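Local coordinates for synaptic vesicle glycoprotein 2C (Homo sapiens, PDB 4JRA) that is a synaptic vesicle membrane glycoprotein, probably acting in regulated neurotransmitter release, and serves as a protein receptor for botulinum neurotoxin A, at residues C82-V87 with C97-T102. Residues are numbered along the deposited sequence; the frame is centred on the assembly and turned at random.
Sequences CTFEDV and CTFIDT
Cys82 meets Thr102 where the corner before strand 83-85 stacks on the corner that follows strand 98-100, one coil further along the chain. Their CA atoms lie 4.8 Å apart, the spacing of stacked coils. The carbonyl of Cys82 points at the next coil, and its O receives a CA-H...O contact from Thr102 CA at 3.4 Å. The angle of 135° at the hydrogen makes this a bent, weak approach. A water bridges the same corner, donating to Cys82 O at 3.0 Å and to Asp101 O at 2.9 Å. Thr102 turns its methyl onto the preceding coil: with CG2 anti to the carbonyl carbon, it reaches Cys82 N at 3.6 Å and packs on Cys82 CB at 4.0 Å. Small side chains suit these buried corners: threonine fits against the neighbouring backbone, cysteine contributes its CB, and both allow the coils to stack.

Farther along, Phe84 sends its ring into the core, and its CE1 approaches Phe99 CE2 obliquely at 4.3 Å. The two rings come from different walls and approach only through these near atoms, while each stacks within its own column, Phe84 on Phe64 and Phe99 on Phe79. Large flat phenylalanines can both fill the interior and repeat from coil to coil. Such inward-facing phenylalanine columns, with small residues at the corners, typify the right-handed quadrilateral beta-helix of pentapeptide-repeat proteins.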
loop_
_atom_site.group_PDB
_atom_site.type_symbol
_atom_site.label_atom_id
_atom_site.label_comp_id
_atom_site.label_asym_id
_atom_site.label_seq_id
_atom_site.Cartn_x
_atom_site.Cartn_y
_atom_site.Cartn_z
ATOM N N CYS D 82 -2.870 13.110 19.698
ATOM C CA CYS D 82 -2.299 14.369 20.111
ATOM C C CYS D 82 -1.265 14.834 19.084
ATOM O O CYS D 82 -0.999 14.140 18.112
ATOM C CB CYS D 82 -1.672 14.187 21.490
ATOM S SG CYS D 82 -2.883 13.927 22.789
ATOM N N THR D 83 -0.696 16.017 19.291
ATOM C CA THR D 83 0.293 16.561 18.365
ATOM C C THR D 83 1.376 17.315 19.129
ATOM O O THR D 83 1.072 18.166 19.952
ATOM C CB THR D 83 -0.376 17.496 17.347
ATOM O OG1 THR D 83 -1.779 17.216 17.309
ATOM C CG2 THR D 83 0.201 17.294 15.960
ATOM N N PHE D 84 2.638 16.964 18.870
ATOM C CA PHE D 84 3.794 17.708 19.387
ATOM C C PHE D 84 4.443 18.476 18.239
ATOM O O PHE D 84 4.842 17.885 17.237
ATOM C CB PHE D 84 4.820 16.760 20.015
ATOM C CG PHE D 84 4.424 16.244 21.372
ATOM C CD1 PHE D 84 3.472 15.249 21.500
ATOM C CD2 PHE D 84 5.017 16.734 22.517
ATOM C CE1 PHE D 84 3.115 14.777 22.743
ATOM C CE2 PHE D 84 4.657 16.256 23.758
ATOM C CZ PHE D 84 3.713 15.283 23.872
ATOM N N GLU D 85 4.539 19.795 18.378
ATOM C CA GLU D 85 4.992 20.644 17.268
ATOM C C GLU D 85 5.884 21.802 17.716
ATOM O O GLU D 85 5.482 22.616 18.548
ATOM C CB GLU D 85 3.774 21.176 16.519
ATOM C CG GLU D 85 4.080 22.023 15.308
ATOM C CD GLU D 85 2.820 22.388 14.549
ATOM O OE1 GLU D 85 2.693 23.561 14.164
ATOM O OE2 GLU D 85 1.955 21.502 14.350
ATOM N N ASP D 86 7.091 21.865 17.153
ATOM C CA ASP D 86 8.068 22.903 17.494
ATOM C C ASP D 86 8.339 22.961 18.996
ATOM O O ASP D 86 8.197 24.021 19.609
ATOM C CB ASP D 86 7.577 24.273 17.022
ATOM C CG ASP D 86 7.162 24.273 15.568
ATOM O OD1 ASP D 86 7.767 23.520 14.777
ATOM O OD2 ASP D 86 6.226 25.024 15.216
ATOM N N VAL D 87 8.725 21.830 19.586
ATOM C CA VAL D 87 8.857 21.746 21.042
ATOM C C VAL D 87 10.301 21.612 21.502
ATOM O O VAL D 87 11.195 21.225 20.743
ATOM C CB VAL D 87 8.016 20.582 21.661
ATOM C CG1 VAL D 87 6.541 20.708 21.259
ATOM C CG2 VAL D 87 8.586 19.238 21.272
ATOM N N CYS D 97 4.726 5.350 29.213
ATOM C CA CYS D 97 3.651 6.080 28.507
ATOM C C CYS D 97 3.340 5.381 27.184
ATOM O O CYS D 97 4.242 4.928 26.497
ATOM C CB CYS D 97 4.029 7.537 28.220
ATOM S SG CYS D 97 4.147 8.606 29.641
ATOM N N THR D 98 2.064 5.281 26.836
ATOM C CA THR D 98 1.695 4.780 25.534
ATOM C C THR D 98 1.282 5.992 24.714
ATOM O O THR D 98 0.509 6.819 25.168
ATOM C CB THR D 98 0.547 3.730 25.587
ATOM O OG1 THR D 98 -0.644 4.336 26.059
ATOM C CG2 THR D 98 0.892 2.593 26.509
ATOM N N PHE D 99 1.833 6.115 23.515
ATOM C CA PHE D 99 1.429 7.168 22.611
ATOM C C PHE D 99 0.657 6.515 21.480
ATOM O O PHE D 99 1.125 5.552 20.903
ATOM C CB PHE D 99 2.654 7.902 22.085
ATOM C CG PHE D 99 3.360 8.732 23.125
ATOM C CD1 PHE D 99 4.367 8.194 23.889
ATOM C CD2 PHE D 99 3.031 10.058 23.317
ATOM C CE1 PHE D 99 5.026 8.959 24.846
ATOM C CE2 PHE D 99 3.684 10.820 24.266
ATOM C CZ PHE D 99 4.680 10.269 25.037
ATOM N N ILE D 100 -0.531 7.023 21.172
ATOM C CA ILE D 100 -1.337 6.457 20.097
ATOM C C ILE D 100 -1.749 7.514 19.086
ATOM O O ILE D 100 -2.320 8.538 19.443
ATOM C CB ILE D 100 -2.605 5.796 20.645
ATOM C CG1 ILE D 100 -2.235 4.730 21.681
ATOM C CG2 ILE D 100 -3.427 5.197 19.500
ATOM C CD1 ILE D 100 -3.432 4.021 22.276
ATOM N N ASP D 101 -1.457 7.249 17.822
ATOM C CA ASP D 101 -1.910 8.092 16.731
ATOM C C ASP D 101 -1.389 9.533 16.851
ATOM O O ASP D 101 -1.993 10.471 16.284
ATOM C CB ASP D 101 -3.448 8.062 16.658
ATOM C CG ASP D 101 -4.004 6.685 16.268
ATOM O OD1 ASP D 101 -3.218 5.809 15.855
ATOM O OD2 ASP D 101 -5.237 6.474 16.362
ATOM N N THR D 102 -0.272 9.714 17.568
ATOM C CA THR D 102 0.294 11.062 17.771
ATOM C C THR D 102 1.484 11.386 16.853
ATOM O O THR D 102 2.215 10.521 16.409
ATOM C CB THR D 102 0.672 11.352 19.261
ATOM O OG1 THR D 102 2.005 10.923 19.535
ATOM C CG2 THR D 102 -0.267 10.664 20.209
HETATM O O HOH W 1 -2.452 13.240 15.668
#